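Local coordinates for protein inositol 2-dehydrogenase (Sinorhizobium meliloti, PDB 4HKT) that catalyses the NAD-dependent oxidation of myo-inositol to scyllo-inosose, the first step of myo-inositol degradation to acetyl-CoA, at residues Phe6-Ala11 against Val17-Val22; Ala28-Val33 against Glu42-Ala47; Glu51-Asp56 against Ala62-Val67; Val67-Pro72 against Asp78-Phe83; Gly87-Cys92 against Glu289-Ala294. All coordinates share one frame; numbering follows the deposited sequence.

Contact 1: residues Phe6-Ala11 against Val17-Val22; sequences FGLLGA and VHAKAV
Phe6 and Val22 meet at an oblique angle between the opening strand and the first helix of the Rossmann fold, with the methyl groups of the valine laid against the ring. Val22 CG2 sits over one ring face, displaced toward the rim: it is 4.3 Å from the centroid of the Phe6 ring and 20° off the normal, a CH-pi contact. The other methyl, CG1, reaches the near end of the same ring, 4.0 Å from Phe6 CD2. With CG1 anti to the backbone N (chi1 164°), Val22 can offer both branches to one aromatic partner. The far part of the Phe6 ring touches Phe291 on helix 281-297, from late in the chain. Strand 6-9 then runs into Gly10, the first glycine of a GxGxxG sequence, a turn consistent with dinucleotide binding as in other Rossmann enzymes. One residue before Ala19, the ring of His18 meets that of Phe91 and its NE2 hydrogen-bonds to Glu93. Leu8 makes the second contact. Its CG lies anti to the backbone N, and one methyl ends at the helix, with Leu8 CD2 4.0 Å from Ala19 CB.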
# COMPACT_ATOMS: atom_id res chain seq x y z
N PHE B 6 11.50 -41.06 -1.13
CA PHE B 6 10.26 -40.78 -0.42
C PHE B 6 9.12 -41.72 -0.82
O PHE B 6 8.90 -42.00 -2.00
CB PHE B 6 9.79 -39.35 -0.74
CG PHE B 6 10.54 -38.28 0.00
CD1 PHE B 6 9.99 -37.66 1.12
CD2 PHE B 6 11.79 -37.87 -0.43
CE1 PHE B 6 10.68 -36.68 1.80
CE2 PHE B 6 12.49 -36.88 0.24
CZ PHE B 6 11.93 -36.27 1.36
N GLY B 7 8.39 -42.18 0.19
CA GLY B 7 7.09 -42.77 -0.02
C GLY B 7 6.08 -41.76 0.44
O GLY B 7 6.26 -41.16 1.50
N LEU B 8 5.02 -41.56 -0.35
CA LEU B 8 3.91 -40.68 -0.01
C LEU B 8 2.72 -41.54 0.36
O LEU B 8 2.36 -42.45 -0.39
CB LEU B 8 3.54 -39.78 -1.20
CG LEU B 8 2.28 -38.92 -1.09
CD1 LEU B 8 2.31 -38.05 0.15
CD2 LEU B 8 2.10 -38.04 -2.33
N LEU B 9 2.11 -41.25 1.51
CA LEU B 9 0.92 -41.94 1.97
C LEU B 9 -0.21 -40.94 2.00
O LEU B 9 -0.18 -39.98 2.78
CB LEU B 9 1.11 -42.52 3.36
CG LEU B 9 2.42 -43.24 3.62
CD1 LEU B 9 2.38 -43.85 5.01
CD2 LEU B 9 2.69 -44.31 2.59
N GLY B 10 -1.19 -41.17 1.14
CA GLY B 10 -2.32 -40.26 0.99
C GLY B 10 -2.19 -39.44 -0.28
O GLY B 10 -1.17 -38.78 -0.50
N ALA B 11 -3.24 -39.44 -1.10
CA ALA B 11 -3.21 -38.80 -2.42
C ALA B 11 -4.29 -37.73 -2.61
O ALA B 11 -4.61 -37.38 -3.74
CB ALA B 11 -3.32 -39.87 -3.51
N VAL B 17 0.07 -31.66 -2.91
CA VAL B 17 0.92 -30.51 -2.66
C VAL B 17 2.32 -30.99 -2.27
O VAL B 17 3.33 -30.42 -2.71
CB VAL B 17 0.32 -29.62 -1.56
CG1 VAL B 17 1.36 -28.69 -0.99
CG2 VAL B 17 -0.88 -28.83 -2.09
N HIS B 18 2.39 -32.02 -1.43
CA HIS B 18 3.68 -32.62 -1.06
C HIS B 18 4.35 -33.39 -2.20
O HIS B 18 5.56 -33.37 -2.32
CB HIS B 18 3.53 -33.52 0.16
CG HIS B 18 3.25 -32.75 1.40
ND1 HIS B 18 4.17 -31.89 1.96
CD2 HIS B 18 2.13 -32.65 2.15
CE1 HIS B 18 3.65 -31.33 3.03
NE2 HIS B 18 2.40 -31.77 3.17
N ALA B 19 3.56 -34.06 -3.02
CA ALA B 19 4.08 -34.69 -4.21
C ALA B 19 4.84 -33.65 -5.04
O ALA B 19 6.00 -33.87 -5.45
CB ALA B 19 2.92 -35.27 -5.03
N LYS B 20 4.19 -32.50 -5.27
CA LYS B 20 4.80 -31.40 -6.02
C LYS B 20 6.08 -30.92 -5.36
O LYS B 20 7.07 -30.67 -6.05
CB LYS B 20 3.83 -30.21 -6.16
CG LYS B 20 4.46 -28.99 -6.82
CD LYS B 20 3.44 -27.94 -7.25
CE LYS B 20 4.07 -27.02 -8.30
NZ LYS B 20 3.28 -25.79 -8.60
N ALA B 21 6.07 -30.76 -4.04
CA ALA B 21 7.24 -30.21 -3.36
C ALA B 21 8.40 -31.21 -3.34
O ALA B 21 9.55 -30.83 -3.45
CB ALA B 21 6.90 -29.77 -1.95
N VAL B 22 8.08 -32.49 -3.17
CA VAL B 22 9.11 -33.54 -3.17
C VAL B 22 9.71 -33.62 -4.55
O VAL B 22 10.94 -33.63 -4.70
CB VAL B 22 8.54 -34.91 -2.80
CG1 VAL B 22 9.51 -36.02 -3.17
CG2 VAL B 22 8.23 -34.96 -1.31

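Contact 2: residues Ala28-Val33 against Glu42-Ala47; sequences ARLVAV and EAIAGA. With NA (sodium ion), chain C.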
# COMPACT_ATOMS: atom_id res chain seq x y z
N ALA B 28 15.74 -35.05 -3.73
CA ALA B 28 14.71 -36.02 -3.36
C ALA B 28 14.08 -36.64 -4.56
O ALA B 28 13.96 -35.99 -5.60
CB ALA B 28 13.63 -35.33 -2.54
N ARG B 29 13.63 -37.89 -4.41
CA ARG B 29 12.87 -38.58 -5.46
C ARG B 29 11.62 -39.19 -4.87
O ARG B 29 11.67 -39.86 -3.85
CB ARG B 29 13.71 -39.70 -6.11
CG ARG B 29 13.00 -40.43 -7.27
CD ARG B 29 13.72 -41.70 -7.75
NE ARG B 29 15.15 -41.46 -8.02
CZ ARG B 29 16.16 -41.82 -7.23
NH1 ARG B 29 15.95 -42.48 -6.09
NH2 ARG B 29 17.41 -41.53 -7.58
N LEU B 30 10.50 -39.00 -5.55
CA LEU B 30 9.27 -39.67 -5.20
C LEU B 30 9.25 -41.05 -5.86
O LEU B 30 9.22 -41.17 -7.08
CB LEU B 30 8.06 -38.84 -5.64
CG LEU B 30 6.72 -39.43 -5.25
CD1 LEU B 30 6.59 -39.54 -3.73
CD2 LEU B 30 5.60 -38.57 -5.79
N VAL B 31 9.27 -42.08 -5.02
CA VAL B 31 9.40 -43.48 -5.44
C VAL B 31 8.05 -44.18 -5.43
O VAL B 31 7.73 -44.90 -6.37
CB VAL B 31 10.36 -44.23 -4.48
CG1 VAL B 31 10.40 -45.73 -4.77
CG2 VAL B 31 11.76 -43.63 -4.56
N ALA B 32 7.26 -43.96 -4.38
CA ALA B 32 6.01 -44.70 -4.21
C ALA B 32 4.89 -43.85 -3.62
O ALA B 32 5.14 -43.00 -2.77
CB ALA B 32 6.23 -45.92 -3.35
N VAL B 33 3.68 -44.05 -4.12
CA VAL B 33 2.48 -43.47 -3.54
C VAL B 33 1.55 -44.58 -3.07
O VAL B 33 1.47 -45.63 -3.71
CB VAL B 33 1.70 -42.64 -4.56
CG1 VAL B 33 0.46 -42.01 -3.91
CG2 VAL B 33 2.59 -41.57 -5.15
N GLU B 42 -2.94 -43.85 -8.33
CA GLU B 42 -2.61 -43.96 -9.75
C GLU B 42 -2.40 -42.58 -10.39
O GLU B 42 -1.40 -42.34 -11.07
CB GLU B 42 -3.71 -44.73 -10.50
CG GLU B 42 -3.70 -46.23 -10.27
CD GLU B 42 -5.01 -46.91 -10.68
OE1 GLU B 42 -5.61 -46.49 -11.69
OE2 GLU B 42 -5.43 -47.86 -9.99
N ALA B 43 -3.34 -41.66 -10.15
CA ALA B 43 -3.22 -40.30 -10.68
C ALA B 43 -1.87 -39.65 -10.34
O ALA B 43 -1.24 -39.02 -11.19
CB ALA B 43 -4.38 -39.43 -10.18
N ILE B 44 -1.43 -39.81 -9.10
CA ILE B 44 -0.17 -39.22 -8.66
C ILE B 44 1.00 -40.00 -9.26
O ILE B 44 1.98 -39.40 -9.69
CB ILE B 44 -0.08 -39.13 -7.12
CG1 ILE B 44 -1.11 -38.11 -6.61
CG2 ILE B 44 1.31 -38.73 -6.66
CD1 ILE B 44 -1.09 -37.87 -5.12
N ALA B 45 0.89 -41.32 -9.28
CA ALA B 45 1.88 -42.17 -9.96
C ALA B 45 1.97 -41.80 -11.44
O ALA B 45 3.06 -41.64 -11.99
CB ALA B 45 1.51 -43.63 -9.81
N GLY B 46 0.81 -41.69 -12.09
CA GLY B 46 0.74 -41.25 -13.47
C GLY B 46 1.54 -39.98 -13.70
O GLY B 46 2.51 -39.97 -14.46
N ALA B 47 1.16 -38.92 -12.99
CA ALA B 47 1.74 -37.57 -13.21
C ALA B 47 3.22 -37.43 -12.84
O ALA B 47 3.89 -36.54 -13.37
CB ALA B 47 0.92 -36.52 -12.47
NA NA C . 12.86 -34.44 -7.04
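Val33 and Ile44 form the tight part of this contact, their side chains crossing at about a right angle. Val33 CG2 comes within 3.5 Å of Ile44 CG2, closer than carbons usually pack, and it also touches the branch point, with Val33 CG2 4.1 Å from Ile44 CB. Ile44 carries CG2 anti to its backbone N and CG1 anti to the carbonyl carbon (chi1 -68°), which leaves the CG2 branch to face the strand. Packing slackens away from this pair. Leu30 is partly exposed and only grazes the same methyl, its CD2 4.4 Å from Ile44 CG2, and Ala45 brushes Val33 through its backbone. Glu42, Ala43, Gly46 and Ala47 are exposed and make the solvent side of the helix. At the start of the strand, Ala28 O binds a sodium ion at 2.4 Å, together with the carbonyl oxygens of Ser23 and Asn25. Strand 28-33 and helix 42-47 run nearly antiparallel, at 160°, as the first two elements of a beta-alpha-beta unit that ends in strand 51-52. Within the Rossmann sheet the strand is flanked by strands 4-9 and 51-52, while Leu30 also touches Val22 of helix 13-24 and Ile44 touches Lys16 of that helix.

Contact 3: residues Glu51-Asp56 against Ala62-Val67; sequences EVRTID and ADIDAV
Arg53 meets Asp63 end-on, each terminal nitrogen taking one carboxylate oxygen. Arg53 NH1 lies 2.8 Å from Asp63 OD1 with an N-H...O angle of 175°, and Arg53 NH2 lies 2.8 Å from Asp63 OD2. Both oxygens use their syn lone pairs, and the guanidinium and carboxylate planes are only 10° apart, so the salt bridge is nearly flat as well as straight. Arg53 NH2 does double duty: it also bonds Glu51 OE2 at 2.8 Å, reaching that oxygen from above its carboxylate plane. A weak bond from Arg53 NE to Glu51 OE1, 3.3 Å long, completes the network. Arg53 arrives with its chain extended from CG to NE, and CG anti to the carbonyl carbon. With Glu51 OE2 and Asp63 OD2 4.6 Å apart, the arginine charge between the two acids probably offsets their mutual repulsion. The bridge spans the crossover of the Rossmann fold, where the chain leaves edge strand 51-52 and passes through helix 55-60 to reach strand 66-69 on the far side of strand 4-9. Both the Arg53 and the Asp63 side chains touch Val31 of strand 28-34, and Ile64 CG1 approaches Arg53 NH1 at 4.2 Å. Farther out, Asp63 O accepts a hydrogen bond from Arg5 NE, and Thr54 OG1 N-caps helix 55-60 through Ala57 N.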
# COMPACT_ATOMS: atom_id res chain seq x y z
N GLU B 51 5.72 -45.36 -8.45
CA GLU B 51 4.92 -46.59 -8.37
C GLU B 51 3.75 -46.44 -7.41
O GLU B 51 3.81 -45.67 -6.46
CB GLU B 51 5.78 -47.75 -7.88
CG GLU B 51 7.14 -47.89 -8.55
CD GLU B 51 8.02 -48.93 -7.88
OE1 GLU B 51 7.50 -50.01 -7.53
OE2 GLU B 51 9.22 -48.66 -7.66
N VAL B 52 2.68 -47.18 -7.65
CA VAL B 52 1.63 -47.32 -6.64
C VAL B 52 1.93 -48.54 -5.79
O VAL B 52 1.91 -49.64 -6.29
CB VAL B 52 0.24 -47.47 -7.28
CG1 VAL B 52 -0.83 -47.75 -6.22
CG2 VAL B 52 -0.09 -46.21 -8.07
N ARG B 53 2.23 -48.33 -4.50
CA ARG B 53 2.40 -49.45 -3.56
C ARG B 53 1.38 -49.40 -2.44
O ARG B 53 0.60 -48.45 -2.32
CB ARG B 53 3.81 -49.48 -2.96
CG ARG B 53 4.93 -49.60 -3.97
CD ARG B 53 6.29 -49.68 -3.31
NE ARG B 53 7.37 -49.46 -4.27
CZ ARG B 53 8.67 -49.37 -3.96
NH1 ARG B 53 9.09 -49.48 -2.71
NH2 ARG B 53 9.56 -49.18 -4.93
N THR B 54 1.36 -50.45 -1.63
CA THR B 54 0.55 -50.45 -0.42
C THR B 54 1.39 -49.80 0.68
O THR B 54 2.59 -49.59 0.50
CB THR B 54 0.16 -51.87 0.02
OG1 THR B 54 1.34 -52.59 0.40
CG2 THR B 54 -0.56 -52.61 -1.12
N ILE B 55 0.75 -49.51 1.81
CA ILE B 55 1.44 -48.97 2.98
C ILE B 55 2.37 -50.03 3.57
O ILE B 55 3.55 -49.74 3.86
CB ILE B 55 0.44 -48.44 4.03
CG1 ILE B 55 -0.27 -47.20 3.44
CG2 ILE B 55 1.16 -48.13 5.35
CD1 ILE B 55 -1.49 -46.73 4.20
N ASP B 56 1.88 -51.25 3.72
CA ASP B 56 2.73 -52.38 4.16
C ASP B 56 4.02 -52.48 3.32
O ASP B 56 5.09 -52.77 3.83
CB ASP B 56 1.96 -53.72 4.07
CG ASP B 56 0.94 -53.93 5.22
OD1 ASP B 56 0.90 -53.11 6.17
OD2 ASP B 56 0.18 -54.92 5.17
N ALA B 62 13.17 -51.50 1.40
CA ALA B 62 14.55 -51.05 1.53
C ALA B 62 14.84 -49.78 0.72
O ALA B 62 15.73 -49.01 1.06
CB ALA B 62 15.50 -52.17 1.10
N ASP B 63 14.09 -49.58 -0.36
CA ASP B 63 14.29 -48.42 -1.21
C ASP B 63 13.42 -47.19 -0.83
O ASP B 63 13.08 -46.37 -1.69
CB ASP B 63 14.05 -48.81 -2.66
CG ASP B 63 12.61 -49.04 -2.97
OD1 ASP B 63 11.85 -49.44 -2.05
OD2 ASP B 63 12.24 -48.83 -4.15
N ILE B 64 13.06 -47.08 0.45
CA ILE B 64 12.39 -45.89 0.97
C ILE B 64 13.19 -45.40 2.19
O ILE B 64 13.46 -46.16 3.11
CB ILE B 64 10.94 -46.20 1.36
CG1 ILE B 64 10.12 -46.65 0.15
CG2 ILE B 64 10.29 -44.98 2.00
CD1 ILE B 64 9.89 -45.60 -0.92
N ASP B 65 13.59 -44.13 2.16
CA ASP B 65 14.31 -43.48 3.27
C ASP B 65 13.36 -42.70 4.21
O ASP B 65 13.64 -42.54 5.39
CB ASP B 65 15.34 -42.49 2.70
CG ASP B 65 16.32 -43.15 1.69
OD1 ASP B 65 16.95 -44.17 2.06
OD2 ASP B 65 16.48 -42.64 0.56
N ALA B 66 12.26 -42.21 3.67
CA ALA B 66 11.46 -41.23 4.35
C ALA B 66 10.05 -41.37 3.84
O ALA B 66 9.85 -41.70 2.66
CB ALA B 66 12.00 -39.85 4.05
N VAL B 67 9.08 -41.09 4.73
CA VAL B 67 7.67 -41.04 4.36
C VAL B 67 7.04 -39.70 4.65
O VAL B 67 7.43 -39.01 5.59
CB VAL B 67 6.80 -42.13 5.06
CG1 VAL B 67 7.17 -43.49 4.51
CG2 VAL B 67 6.96 -42.12 6.56

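Contact 4: residues Val67-Pro72 against Asp78-Phe83; sequences VVICTP and DLIERF. With EDO (1,2-ethanediol), chain U.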
# COMPACT_ATOMS: atom_id res chain seq x y z
N VAL B 67 9.08 -41.09 4.73
CA VAL B 67 7.67 -41.04 4.36
C VAL B 67 7.04 -39.70 4.65
O VAL B 67 7.43 -39.01 5.59
CB VAL B 67 6.80 -42.13 5.06
CG1 VAL B 67 7.17 -43.49 4.51
CG2 VAL B 67 6.96 -42.12 6.56
N VAL B 68 6.06 -39.36 3.82
CA VAL B 68 5.21 -38.20 4.01
C VAL B 68 3.82 -38.75 4.26
O VAL B 68 3.26 -39.44 3.40
CB VAL B 68 5.24 -37.31 2.76
CG1 VAL B 68 4.18 -36.23 2.85
CG2 VAL B 68 6.62 -36.68 2.58
N ILE B 69 3.28 -38.47 5.44
CA ILE B 69 1.97 -39.00 5.82
C ILE B 69 0.92 -37.90 5.66
O ILE B 69 0.90 -36.89 6.41
CB ILE B 69 1.97 -39.55 7.26
CG1 ILE B 69 3.06 -40.59 7.46
CG2 ILE B 69 0.58 -40.07 7.62
CD1 ILE B 69 3.34 -40.94 8.92
N CYS B 70 0.06 -38.12 4.66
CA CYS B 70 -1.03 -37.24 4.28
C CYS B 70 -2.36 -38.01 4.29
O CYS B 70 -3.28 -37.63 3.61
CB CYS B 70 -0.79 -36.70 2.86
SG CYS B 70 0.76 -35.78 2.76
N THR B 71 -2.43 -39.09 5.05
CA THR B 71 -3.66 -39.88 5.15
C THR B 71 -4.61 -39.20 6.14
O THR B 71 -4.28 -38.20 6.76
CB THR B 71 -3.32 -41.30 5.62
OG1 THR B 71 -2.42 -41.22 6.73
CG2 THR B 71 -2.68 -42.12 4.50
N PRO B 72 -5.81 -39.77 6.32
CA PRO B 72 -6.70 -39.17 7.30
C PRO B 72 -6.11 -39.09 8.71
O PRO B 72 -5.29 -39.93 9.08
CB PRO B 72 -7.89 -40.13 7.31
CG PRO B 72 -7.91 -40.67 5.92
CD PRO B 72 -6.46 -40.87 5.59
N ASP B 78 -0.54 -43.98 14.58
CA ASP B 78 -0.17 -45.37 14.33
C ASP B 78 0.86 -45.43 13.20
O ASP B 78 1.81 -46.19 13.27
CB ASP B 78 -1.42 -46.17 13.93
CG ASP B 78 -2.31 -46.51 15.11
OD1 ASP B 78 -1.90 -46.32 16.26
OD2 ASP B 78 -3.46 -46.97 14.88
N LEU B 79 0.65 -44.64 12.17
CA LEU B 79 1.59 -44.64 11.06
C LEU B 79 2.94 -44.09 11.45
O LEU B 79 3.98 -44.65 11.05
CB LEU B 79 1.01 -43.91 9.87
CG LEU B 79 -0.03 -44.70 9.10
CD1 LEU B 79 -0.68 -43.80 8.08
CD2 LEU B 79 0.56 -45.95 8.43
N ILE B 80 2.96 -43.04 12.28
CA ILE B 80 4.22 -42.52 12.81
C ILE B 80 4.95 -43.63 13.59
O ILE B 80 6.13 -43.87 13.38
CB ILE B 80 4.03 -41.28 13.72
CG1 ILE B 80 3.50 -40.10 12.91
CG2 ILE B 80 5.34 -40.92 14.39
CD1 ILE B 80 2.86 -39.00 13.75
N GLU B 81 4.26 -44.31 14.49
CA GLU B 81 4.91 -45.37 15.27
C GLU B 81 5.47 -46.51 14.38
O GLU B 81 6.59 -46.99 14.60
CB GLU B 81 3.94 -45.95 16.31
CG GLU B 81 3.63 -45.00 17.44
CD GLU B 81 2.56 -45.51 18.41
OE1 GLU B 81 1.77 -46.40 18.02
OE2 GLU B 81 2.49 -44.97 19.54
N ARG B 82 4.69 -46.92 13.40
CA ARG B 82 5.11 -47.98 12.48
C ARG B 82 6.37 -47.56 11.66
O ARG B 82 7.34 -48.34 11.53
CB ARG B 82 3.99 -48.30 11.51
CG ARG B 82 2.87 -49.17 12.05
CD ARG B 82 1.70 -49.19 11.08
NE ARG B 82 2.04 -49.96 9.91
CZ ARG B 82 1.24 -50.22 8.87
NH1 ARG B 82 0.01 -49.75 8.82
NH2 ARG B 82 1.71 -50.96 7.87
N PHE B 83 6.37 -46.34 11.14
CA PHE B 83 7.49 -45.96 10.30
C PHE B 83 8.72 -45.63 11.13
O PHE B 83 9.87 -45.86 10.67
CB PHE B 83 7.09 -44.89 9.27
CG PHE B 83 6.33 -45.47 8.12
CD1 PHE B 83 7.01 -45.88 6.98
CD2 PHE B 83 4.97 -45.68 8.19
CE1 PHE B 83 6.32 -46.45 5.92
CE2 PHE B 83 4.28 -46.22 7.12
CZ PHE B 83 4.96 -46.62 5.98
C1 EDO U . 0.70 -49.55 14.91
O1 EDO U . 1.45 -50.72 14.58
C2 EDO U . 1.53 -48.58 15.73
O2 EDO U . 1.86 -49.05 17.05
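Thr71 OG1 meets Leu79 CD1 tip to tip at 3.4 Å and is hydrogen-bonded to Thr75 OG1. The threonine hydroxyl is thus paired within the turn while it borders an apolar side chain. Ile69 supplies the middle of the contact: its CD1 lies 3.9 Å from Leu79 CB and 4.1 Å from Ile80 CG1, so one methyl fits between two successive helix residues. Val67 closes the far end, crossing Phe83 at about a right angle. Its CB stands above one face of the ring toward the rim, and its two methyls fall on the same side, with Val67 CG1 3.4 Å from Phe83 CE1 and Val67 CG2 3.7 Å from Phe83 CG. Phe83 has CG anti to its carbonyl carbon (chi1 -77°), which turns one ring face to Val67. Replacing it with an alanine would probably leave both methyls of Val67 without the ring they cover and open a gap between strand and helix. On the outer side, a 1,2-ethanediol probably taken from the crystallisation liquor binds Glu81 OE1 through its O2 at 2.8 Å. Strand 67-69 and helix 78-83 run nearly antiparallel, 170° between their directions, in the beta-alpha-beta unit that continues into strand 89-93; helix 55-60 packs on one flank through Ile55 and Ile58, and helix 100-112 meets Ile80 and Glu81.

Contact 5: residues Gly87-Cys92 against Glu289-Ala294; sequences GKAIFC and ESFIAA
Phe291 carries the whole contact from the helix side, reaching Ala89, Ile90 and Phe91. Just before it, Ser290 turns to Phe125 and to Met118 of strand 117-120. Phe291 then points into the sheet, its CG anti to the backbone N (chi1 -179°), and its far end comes down on the strand. One ring face is covered by Phe91 CB, 4.0 Å from the centroid of the Phe291 ring and 15° off the normal, a CH-pi contact. The rim meets the strand's backbone, where Ala89 C and Ile90 N lie in the ring plane. At the same end Phe291 CZ is 3.8 Å from Ala89 CB and 3.6 Å from Phe91 N, and Phe291 CE1 approaches Ile90 O obliquely at 3.5 Å. Phe91 sends its own ring away from the helix. A valine in place of Phe291 would probably stop short of the strand, leaving Phe91 CB and Ala89 CB without their aromatic partner. Ile292 follows, turned to Ala28 and Asn25, and Ala294 packs on Ile301. Helix 289-294 and strand 89-92 run roughly antiparallel, 156° between their directions, although 196 residues separate the two segments in the chain. Here a helix from late in the chain lies on the parallel sheet of the NAD-binding Rossmann fold in this Gfo/Idh/MocA family enzyme.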
# COMPACT_ATOMS: atom_id res chain seq x y z
N GLY B 87 12.40 -47.59 10.80
CA GLY B 87 13.60 -46.81 10.49
C GLY B 87 13.44 -45.77 9.40
O GLY B 87 14.43 -45.30 8.89
N LYS B 88 12.22 -45.41 9.01
CA LYS B 88 12.04 -44.35 8.02
C LYS B 88 12.05 -43.01 8.76
O LYS B 88 11.66 -42.96 9.92
CB LYS B 88 10.72 -44.50 7.27
CG LYS B 88 10.76 -45.36 6.01
CD LYS B 88 10.96 -46.84 6.29
CE LYS B 88 10.80 -47.62 4.99
NZ LYS B 88 11.32 -49.01 5.06
N ALA B 89 12.54 -41.95 8.10
CA ALA B 89 12.29 -40.59 8.58
C ALA B 89 10.84 -40.27 8.23
O ALA B 89 10.32 -40.73 7.22
CB ALA B 89 13.24 -39.58 7.92
N ILE B 90 10.19 -39.45 9.05
CA ILE B 90 8.75 -39.23 8.96
C ILE B 90 8.39 -37.74 8.95
O ILE B 90 8.78 -36.97 9.83
CB ILE B 90 8.04 -39.86 10.17
CG1 ILE B 90 8.39 -41.33 10.32
CG2 ILE B 90 6.54 -39.72 10.06
CD1 ILE B 90 8.61 -41.70 11.77
N PHE B 91 7.67 -37.37 7.93
CA PHE B 91 7.04 -36.08 7.91
C PHE B 91 5.54 -36.37 8.02
O PHE B 91 4.99 -37.08 7.17
CB PHE B 91 7.32 -35.34 6.61
CG PHE B 91 6.57 -34.07 6.49
CD1 PHE B 91 7.12 -32.87 6.94
CD2 PHE B 91 5.28 -34.07 6.02
CE1 PHE B 91 6.39 -31.70 6.89
CE2 PHE B 91 4.54 -32.91 5.97
CZ PHE B 91 5.10 -31.72 6.42
N CYS B 92 4.88 -35.80 9.02
CA CYS B 92 3.46 -36.04 9.17
C CYS B 92 2.62 -34.76 9.17
O CYS B 92 2.88 -33.87 9.95
CB CYS B 92 3.20 -36.82 10.46
SG CYS B 92 1.52 -37.49 10.52
N GLU B 289 12.69 -29.14 2.01
CA GLU B 289 14.12 -28.82 2.07
C GLU B 289 14.66 -28.94 3.47
O GLU B 289 15.69 -29.56 3.69
CB GLU B 289 14.39 -27.43 1.49
CG GLU B 289 15.85 -27.02 1.45
CD GLU B 289 16.02 -25.58 0.99
OE1 GLU B 289 15.30 -25.13 0.06
OE2 GLU B 289 16.85 -24.86 1.57
N SER B 290 13.97 -28.34 4.44
CA SER B 290 14.38 -28.45 5.84
C SER B 290 14.34 -29.92 6.35
O SER B 290 15.18 -30.35 7.14
CB SER B 290 13.49 -27.57 6.70
OG SER B 290 13.88 -27.66 8.02
N PHE B 291 13.37 -30.67 5.88
CA PHE B 291 13.22 -32.06 6.32
C PHE B 291 14.44 -32.88 5.85
O PHE B 291 15.06 -33.61 6.60
CB PHE B 291 11.94 -32.63 5.72
CG PHE B 291 11.65 -34.03 6.11
CD1 PHE B 291 11.66 -34.42 7.43
CD2 PHE B 291 11.29 -34.95 5.16
CE1 PHE B 291 11.37 -35.72 7.80
CE2 PHE B 291 11.02 -36.26 5.52
CZ PHE B 291 11.03 -36.63 6.84
N ILE B 292 14.81 -32.67 4.60
CA ILE B 292 15.99 -33.32 4.03
C ILE B 292 17.26 -32.90 4.76
O ILE B 292 18.15 -33.73 5.01
CB ILE B 292 16.05 -33.02 2.53
CG1 ILE B 292 14.92 -33.77 1.85
CG2 ILE B 292 17.40 -33.40 1.96
CD1 ILE B 292 14.66 -33.34 0.44
N ALA B 293 17.34 -31.63 5.12
CA ALA B 293 18.51 -31.15 5.82
C ALA B 293 18.61 -31.87 7.14
O ALA B 293 19.71 -32.20 7.61
CB ALA B 293 18.42 -29.64 6.04
N ALA B 294 17.45 -32.12 7.75
CA ALA B 294 17.39 -32.85 9.00
C ALA B 294 17.87 -34.27 8.80
O ALA B 294 18.56 -34.80 9.65
CB ALA B 294 15.96 -32.88 9.53

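All five contacts reach the same parallel sheet, whose strands run in the order 51-52, 28-34, 4-9, 66-69, 89-93, 117-120. Along the chain they come in series from contact 1 to contact 5, though the last brings in helix 281-297 from far beyond the others. Neighbours touch directly: contacts 1 and 2 have centres about 7 Å apart, joined by strands 4-9 and 28-34, while contacts 3 and 4 share Val67 and are linked by the Asp56-Arg82 salt bridge. Contacts 2 and 5 are farthest apart, about 18 Å between centres, yet they still touch. Contacts 1 to 4 join successive elements of the NAD-binding Rossmann fold, and contact 5 adds a late helix to the same sheet.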